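Local coordinates for protein pectate lyase (Pectobacterium carotovorum, PDB 4U49) that probably cleaves polygalacturonate and methylated pectins by calcium-dependent beta-elimination, acting within the chain as a secreted polysaccharide lyase of family 3, at residues L26-W39 against T76-V90. Residues are numbered along the deposited sequence; the frame is centred on the assembly and turned at random.
Sequences LMLLKKDNATYLSW and TDLTANPQSDYWYWV
Thr35 and Asp77 form an antiparallel hydrogen-bonded pair: Thr35 N gives a nearly straight bond to Asp77 O (3.2 Å), and Asp77 N returns one to Thr35 O (2.9 Å). In the adjoining non-hydrogen-bonded pair, Thr76 lies alongside Tyr36, its OG1 at the ring edge.

Apolar packing centres on Tyr88 and Val90. Leu37 crosses Tyr88 at about a right angle and sets CD1 over one ring face, 3.9 Å from the centroid, while Leu28 CD2 and Thr35 CG2 approach the ring obliquely. Val90 CG1 covers a face of Trp39, 3.9 Å from its six-membered ring centroid. Leu26 CD2 touches Tyr88 CB (4.0 Å), and Leu26 CD1 touches Val90 CG1 (4.1 Å).

Tyr88 OH donates to Asp77 OD1 (2.6 Å) and accepts from a water shared with Thr35 OG1, both near the ring plane, so two bonds grip the hydroxyl. From an extended Lys30, CG anti to the backbone N (chi1 -173°), NZ donates a hydrogen bond to Pro82 O (3.0 Å) from above the carbonyl plane and reaches Asn81 O through a second water.

The contact joins the sheets of a small N-terminal beta-sandwich, consistent with a fibronectin type III fold: 24-31, 34-41 and 74-77 form one sheet, and 87-94 lies in the other between 46-54 and 99-106. Arg53 of 46-54 salt-bridges Asp77. Leu29 and Tyr36, on the other face of the three-stranded sheet, rest on Val213 of the parallel beta-helix.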
loop_
_atom_site.group_PDB
_atom_site.type_symbol
_atom_site.label_atom_id
_atom_site.label_comp_id
_atom_site.label_asym_id
_atom_site.label_seq_id
_atom_site.Cartn_x
_atom_site.Cartn_y
_atom_site.Cartn_z
ATOM N N LEU A 26 1.218 3.749 16.045
ATOM C CA LEU A 26 1.174 2.339 15.680
ATOM C C LEU A 26 -0.260 1.825 15.622
ATOM O O LEU A 26 -1.047 2.047 16.542
ATOM C CB LEU A 26 1.991 1.509 16.679
ATOM C CG LEU A 26 1.975 -0.013 16.526
ATOM C CD1 LEU A 26 2.603 -0.429 15.206
ATOM C CD2 LEU A 26 2.694 -0.669 17.699
ATOM N N MET A 27 -0.587 1.140 14.530
ATOM C CA MET A 27 -1.876 0.478 14.363
ATOM C C MET A 27 -1.643 -0.986 14.011
ATOM O O MET A 27 -0.559 -1.347 13.556
ATOM C CB MET A 27 -2.703 1.147 13.264
ATOM C CG MET A 27 -2.844 2.646 13.402
ATOM S SD MET A 27 -4.003 3.311 12.192
ATOM C CE MET A 27 -3.395 2.566 10.682
ATOM N N LEU A 28 -2.652 -1.830 14.195
ATOM C CA LEU A 28 -2.490 -3.227 13.816
ATOM C C LEU A 28 -3.721 -3.824 13.149
ATOM O O LEU A 28 -4.832 -3.304 13.261
ATOM C CB LEU A 28 -2.101 -4.074 15.035
ATOM C CG LEU A 28 -2.923 -4.036 16.322
ATOM C CD1 LEU A 28 -4.174 -4.904 16.217
ATOM C CD2 LEU A 28 -2.064 -4.482 17.499
ATOM N N LEU A 29 -3.492 -4.925 12.448
ATOM C CA LEU A 29 -4.562 -5.711 11.857
ATOM C C LEU A 29 -4.300 -7.182 12.142
ATOM O O LEU A 29 -3.333 -7.754 11.639
ATOM C CB LEU A 29 -4.656 -5.464 10.350
ATOM C CG LEU A 29 -5.734 -6.254 9.605
ATOM C CD1 LEU A 29 -7.119 -5.817 10.055
ATOM C CD2 LEU A 29 -5.580 -6.105 8.094
ATOM N N LYS A 30 -5.141 -7.784 12.976
ATOM C CA LYS A 30 -5.059 -9.218 13.223
ATOM C C LYS A 30 -6.008 -9.919 12.260
ATOM O O LYS A 30 -7.228 -9.862 12.421
ATOM C CB LYS A 30 -5.395 -9.547 14.680
ATOM C CG LYS A 30 -5.160 -11.002 15.062
ATOM C CD LYS A 30 -5.300 -11.215 16.561
ATOM C CE LYS A 30 -5.249 -12.696 16.905
ATOM N NZ LYS A 30 -5.268 -12.924 18.377
ATOM N N LYS A 31 -5.436 -10.568 11.253
ATOM C CA LYS A 31 -6.196 -11.047 10.106
ATOM C C LYS A 31 -5.371 -12.048 9.306
ATOM O O LYS A 31 -4.143 -11.972 9.298
ATOM C CB LYS A 31 -6.605 -9.868 9.219
ATOM C CG LYS A 31 -7.555 -10.204 8.083
ATOM C CD LYS A 31 -8.979 -10.344 8.576
ATOM C CE LYS A 31 -9.939 -9.562 7.693
ATOM N NZ LYS A 31 -9.607 -8.109 7.676
ATOM N N ASP A 32 -6.053 -12.983 8.644
ATOM C CA ASP A 32 -5.410 -13.966 7.774
ATOM C C ASP A 32 -4.317 -14.761 8.494
ATOM O O ASP A 32 -3.248 -15.004 7.933
ATOM C CB ASP A 32 -4.828 -13.274 6.535
ATOM C CG ASP A 32 -5.874 -12.490 5.759
ATOM O OD1 ASP A 32 -5.616 -11.312 5.431
ATOM O OD2 ASP A 32 -6.952 -13.050 5.469
ATOM N N ASN A 33 -4.601 -15.154 9.736
ATOM C CA ASN A 33 -3.688 -15.958 10.553
ATOM C C ASN A 33 -2.339 -15.282 10.783
ATOM O O ASN A 33 -1.294 -15.932 10.761
ATOM C CB ASN A 33 -3.475 -17.334 9.920
ATOM C CG ASN A 33 -4.780 -18.034 9.601
ATOM O OD1 ASN A 33 -5.003 -18.469 8.471
ATOM N ND2 ASN A 33 -5.654 -18.140 10.596
ATOM N N ALA A 34 -2.380 -13.975 11.012
ATOM C CA ALA A 34 -1.179 -13.192 11.268
ATOM C C ALA A 34 -1.558 -11.895 11.962
ATOM O O ALA A 34 -2.726 -11.510 11.966
ATOM C CB ALA A 34 -0.441 -12.904 9.971
ATOM N N THR A 35 -0.577 -11.224 12.556
ATOM C CA THR A 35 -0.807 -9.887 13.090
ATOM C C THR A 35 0.114 -8.893 12.390
ATOM O O THR A 35 1.339 -9.002 12.466
ATOM C CB THR A 35 -0.593 -9.827 14.615
ATOM O OG1 THR A 35 -1.584 -10.633 15.268
ATOM C CG2 THR A 35 -0.717 -8.392 15.113
ATOM N N TYR A 36 -0.489 -7.941 11.686
ATOM C CA TYR A 36 0.264 -6.952 10.930
ATOM C C TYR A 36 0.389 -5.657 11.707
ATOM O O TYR A 36 -0.602 -5.115 12.190
ATOM C CB TYR A 36 -0.398 -6.689 9.578
ATOM C CG TYR A 36 -0.527 -7.932 8.736
ATOM C CD1 TYR A 36 0.545 -8.397 7.987
ATOM C CD2 TYR A 36 -1.716 -8.651 8.702
ATOM C CE1 TYR A 36 0.440 -9.538 7.222
ATOM C CE2 TYR A 36 -1.832 -9.797 7.938
ATOM C CZ TYR A 36 -0.751 -10.236 7.200
ATOM O OH TYR A 36 -0.852 -11.374 6.434
ATOM N N LEU A 37 1.619 -5.176 11.830
ATOM C CA LEU A 37 1.884 -3.886 12.451
ATOM C C LEU A 37 2.130 -2.858 11.359
ATOM O O LEU A 37 2.770 -3.156 10.359
ATOM C CB LEU A 37 3.090 -3.961 13.390
ATOM C CG LEU A 37 2.895 -4.494 14.812
ATOM C CD1 LEU A 37 2.346 -5.912 14.827
ATOM C CD2 LEU A 37 4.214 -4.420 15.572
ATOM N N SER A 38 1.612 -1.653 11.547
ATOM C CA SER A 38 1.863 -0.570 10.611
ATOM C C SER A 38 1.953 0.731 11.389
ATOM O O SER A 38 1.179 0.954 12.321
ATOM C CB SER A 38 0.761 -0.500 9.549
ATOM O OG SER A 38 1.017 0.529 8.611
ATOM N N TRP A 39 2.892 1.593 11.023
ATOM C CA TRP A 39 3.063 2.824 11.780
ATOM C C TRP A 39 3.539 3.995 10.940
ATOM O O TRP A 39 4.078 3.821 9.850
ATOM C CB TRP A 39 4.031 2.598 12.950
ATOM C CG TRP A 39 5.424 2.162 12.566
ATOM C CD1 TRP A 39 6.516 2.966 12.374
ATOM C CD2 TRP A 39 5.883 0.814 12.365
ATOM N NE1 TRP A 39 7.616 2.203 12.053
ATOM C CE2 TRP A 39 7.252 0.887 12.037
ATOM C CE3 TRP A 39 5.260 -0.438 12.415
ATOM C CZ2 TRP A 39 8.011 -0.255 11.766
ATOM C CZ3 TRP A 39 6.020 -1.568 12.148
ATOM C CH2 TRP A 39 7.379 -1.467 11.832
ATOM N N THR A 76 5.267 -7.952 10.018
ATOM C CA THR A 76 4.352 -9.086 10.071
ATOM C C THR A 76 4.762 -10.060 11.171
ATOM O O THR A 76 5.843 -10.641 11.122
ATOM C CB THR A 76 4.299 -9.843 8.730
ATOM O OG1 THR A 76 3.834 -8.966 7.696
ATOM C CG2 THR A 76 3.360 -11.037 8.833
ATOM N N ASP A 77 3.892 -10.238 12.160
ATOM C CA ASP A 77 4.158 -11.158 13.259
ATOM C C ASP A 77 3.475 -12.498 13.009
ATOM O O ASP A 77 2.247 -12.590 13.015
ATOM C CB ASP A 77 3.694 -10.557 14.592
ATOM C CG ASP A 77 4.025 -11.441 15.785
ATOM O OD1 ASP A 77 3.570 -11.126 16.903
ATOM O OD2 ASP A 77 4.736 -12.453 15.611
ATOM N N LEU A 78 4.281 -13.533 12.795
ATOM C CA LEU A 78 3.764 -14.871 12.531
ATOM C C LEU A 78 3.969 -15.820 13.711
ATOM O O LEU A 78 3.614 -16.993 13.637
ATOM C CB LEU A 78 4.425 -15.456 11.280
ATOM C CG LEU A 78 4.182 -14.716 9.963
ATOM C CD1 LEU A 78 4.874 -15.424 8.809
ATOM C CD2 LEU A 78 2.695 -14.585 9.691
ATOM N N THR A 79 4.532 -15.309 14.803
ATOM C CA THR A 79 4.899 -16.162 15.932
ATOM C C THR A 79 3.972 -16.005 17.138
ATOM O O THR A 79 4.124 -16.709 18.138
ATOM C CB THR A 79 6.343 -15.888 16.396
ATOM O OG1 THR A 79 6.431 -14.569 16.948
ATOM C CG2 THR A 79 7.319 -16.015 15.232
ATOM N N ALA A 80 3.020 -15.085 17.048
ATOM C CA ALA A 80 2.113 -14.825 18.161
ATOM C C ALA A 80 1.080 -15.938 18.317
ATOM O O ALA A 80 0.656 -16.540 17.333
ATOM C CB ALA A 80 1.420 -13.485 17.974
ATOM N N ASN A 81 0.680 -16.202 19.558
ATOM C CA ASN A 81 -0.383 -17.165 19.840
ATOM C C ASN A 81 -1.725 -16.638 19.336
ATOM O O ASN A 81 -2.208 -15.611 19.811
ATOM C CB ASN A 81 -0.450 -17.461 21.343
ATOM C CG ASN A 81 -1.337 -18.652 21.678
ATOM O OD1 ASN A 81 -2.250 -19.000 20.931
ATOM N ND2 ASN A 81 -1.073 -19.276 22.819
ATOM N N PRO A 82 -2.331 -17.346 18.369
ATOM C CA PRO A 82 -3.598 -16.941 17.746
ATOM C C PRO A 82 -4.739 -16.732 18.744
ATOM O O PRO A 82 -5.604 -15.890 18.511
ATOM C CB PRO A 82 -3.915 -18.111 16.809
ATOM C CG PRO A 82 -2.594 -18.727 16.515
ATOM C CD PRO A 82 -1.808 -18.594 17.784
ATOM N N GLN A 83 -4.736 -17.487 19.841
ATOM C CA GLN A 83 -5.817 -17.415 20.821
ATOM C C GLN A 83 -5.648 -16.262 21.808
ATOM O O GLN A 83 -6.596 -15.877 22.490
ATOM C CB GLN A 83 -5.921 -18.735 21.592
ATOM C CG GLN A 83 -6.433 -19.902 20.766
ATOM C CD GLN A 83 -6.482 -21.199 21.553
ATOM O OE1 GLN A 83 -5.745 -21.381 22.524
ATOM N NE2 GLN A 83 -7.362 -22.105 21.143
ATOM N N SER A 84 -4.441 -15.712 21.882
ATOM C CA SER A 84 -4.141 -14.682 22.871
ATOM C C SER A 84 -4.342 -13.273 22.323
ATOM O O SER A 84 -4.256 -13.048 21.113
ATOM C CB SER A 84 -2.702 -14.830 23.376
ATOM O OG SER A 84 -2.457 -16.129 23.891
ATOM N N ASP A 85 -4.616 -12.334 23.224
ATOM C CA ASP A 85 -4.607 -10.915 22.891
ATOM C C ASP A 85 -3.228 -10.350 23.219
ATOM O O ASP A 85 -2.628 -10.722 24.227
ATOM C CB ASP A 85 -5.691 -10.153 23.660
ATOM C CG ASP A 85 -7.093 -10.631 23.326
ATOM O OD1 ASP A 85 -7.315 -11.076 22.183
ATOM O OD2 ASP A 85 -7.974 -10.556 24.208
ATOM N N TYR A 86 -2.728 -9.454 22.376
ATOM C CA TYR A 86 -1.390 -8.907 22.569
ATOM C C TYR A 86 -1.361 -7.385 22.547
ATOM O O TYR A 86 -2.245 -6.738 21.986
ATOM C CB TYR A 86 -0.436 -9.439 21.498
ATOM C CG TYR A 86 -0.019 -10.877 21.683
ATOM C CD1 TYR A 86 1.002 -11.215 22.558
ATOM C CD2 TYR A 86 -0.633 -11.894 20.969
ATOM C CE1 TYR A 86 1.393 -12.530 22.724
ATOM C CE2 TYR A 86 -0.253 -13.209 21.129
ATOM C CZ TYR A 86 0.762 -13.522 22.004
ATOM O OH TYR A 86 1.141 -14.834 22.164
ATOM N N TRP A 87 -0.334 -6.825 23.171
ATOM C CA TRP A 87 -0.012 -5.418 23.014
ATOM C C TRP A 87 1.305 -5.322 22.252
ATOM O O TRP A 87 2.174 -6.180 22.398
ATOM C CB TRP A 87 0.078 -4.716 24.370
ATOM C CG TRP A 87 -1.238 -4.619 25.074
ATOM C CD1 TRP A 87 -1.828 -5.580 25.844
ATOM C CD2 TRP A 87 -2.128 -3.496 25.080
ATOM N NE1 TRP A 87 -3.032 -5.125 26.326
ATOM C CE2 TRP A 87 -3.242 -3.851 25.869
ATOM C CE3 TRP A 87 -2.099 -2.231 24.485
ATOM C CZ2 TRP A 87 -4.309 -2.983 26.089
ATOM C CZ3 TRP A 87 -3.162 -1.370 24.704
ATOM C CH2 TRP A 87 -4.251 -1.750 25.498
ATOM N N TYR A 88 1.443 -4.289 21.428
ATOM C CA TYR A 88 2.657 -4.096 20.641
ATOM C C TYR A 88 3.189 -2.676 20.788
ATOM O O TYR A 88 2.426 -1.742 21.039
ATOM C CB TYR A 88 2.403 -4.388 19.160
ATOM C CG TYR A 88 2.168 -5.840 18.811
ATOM C CD1 TYR A 88 3.219 -6.659 18.422
ATOM C CD2 TYR A 88 0.890 -6.387 18.849
ATOM C CE1 TYR A 88 3.008 -7.984 18.089
ATOM C CE2 TYR A 88 0.669 -7.710 18.519
ATOM C CZ TYR A 88 1.731 -8.503 18.137
ATOM O OH TYR A 88 1.523 -9.821 17.806
ATOM N N TRP A 89 4.501 -2.530 20.626
ATOM C CA TRP A 89 5.163 -1.230 20.547
ATOM C C TRP A 89 6.216 -1.253 19.449
ATOM O O TRP A 89 6.819 -2.294 19.195
ATOM C CB TRP A 89 5.850 -0.860 21.867
ATOM C CG TRP A 89 4.958 -0.714 23.047
ATOM C CD1 TRP A 89 4.483 0.451 23.575
ATOM C CD2 TRP A 89 4.455 -1.767 23.875
ATOM N NE1 TRP A 89 3.709 0.189 24.677
ATOM C CE2 TRP A 89 3.671 -1.166 24.880
ATOM C CE3 TRP A 89 4.582 -3.159 23.860
ATOM C CZ2 TRP A 89 3.017 -1.909 25.862
ATOM C CZ3 TRP A 89 3.931 -3.895 24.834
ATOM C CH2 TRP A 89 3.157 -3.269 25.820
ATOM N N VAL A 90 6.453 -0.112 18.808
ATOM C CA VAL A 90 7.656 0.042 17.993
ATOM C C VAL A 90 8.501 1.194 18.543
ATOM O O VAL A 90 7.981 2.252 18.907
ATOM C CB VAL A 90 7.339 0.280 16.492
ATOM C CG1 VAL A 90 6.614 -0.921 15.902
ATOM C CG2 VAL A 90 6.522 1.545 16.291
HETATM O O HOH W 1 -2.284 -13.411 18.095
HETATM O O HOH W 2 -1.122 -10.859 17.868
#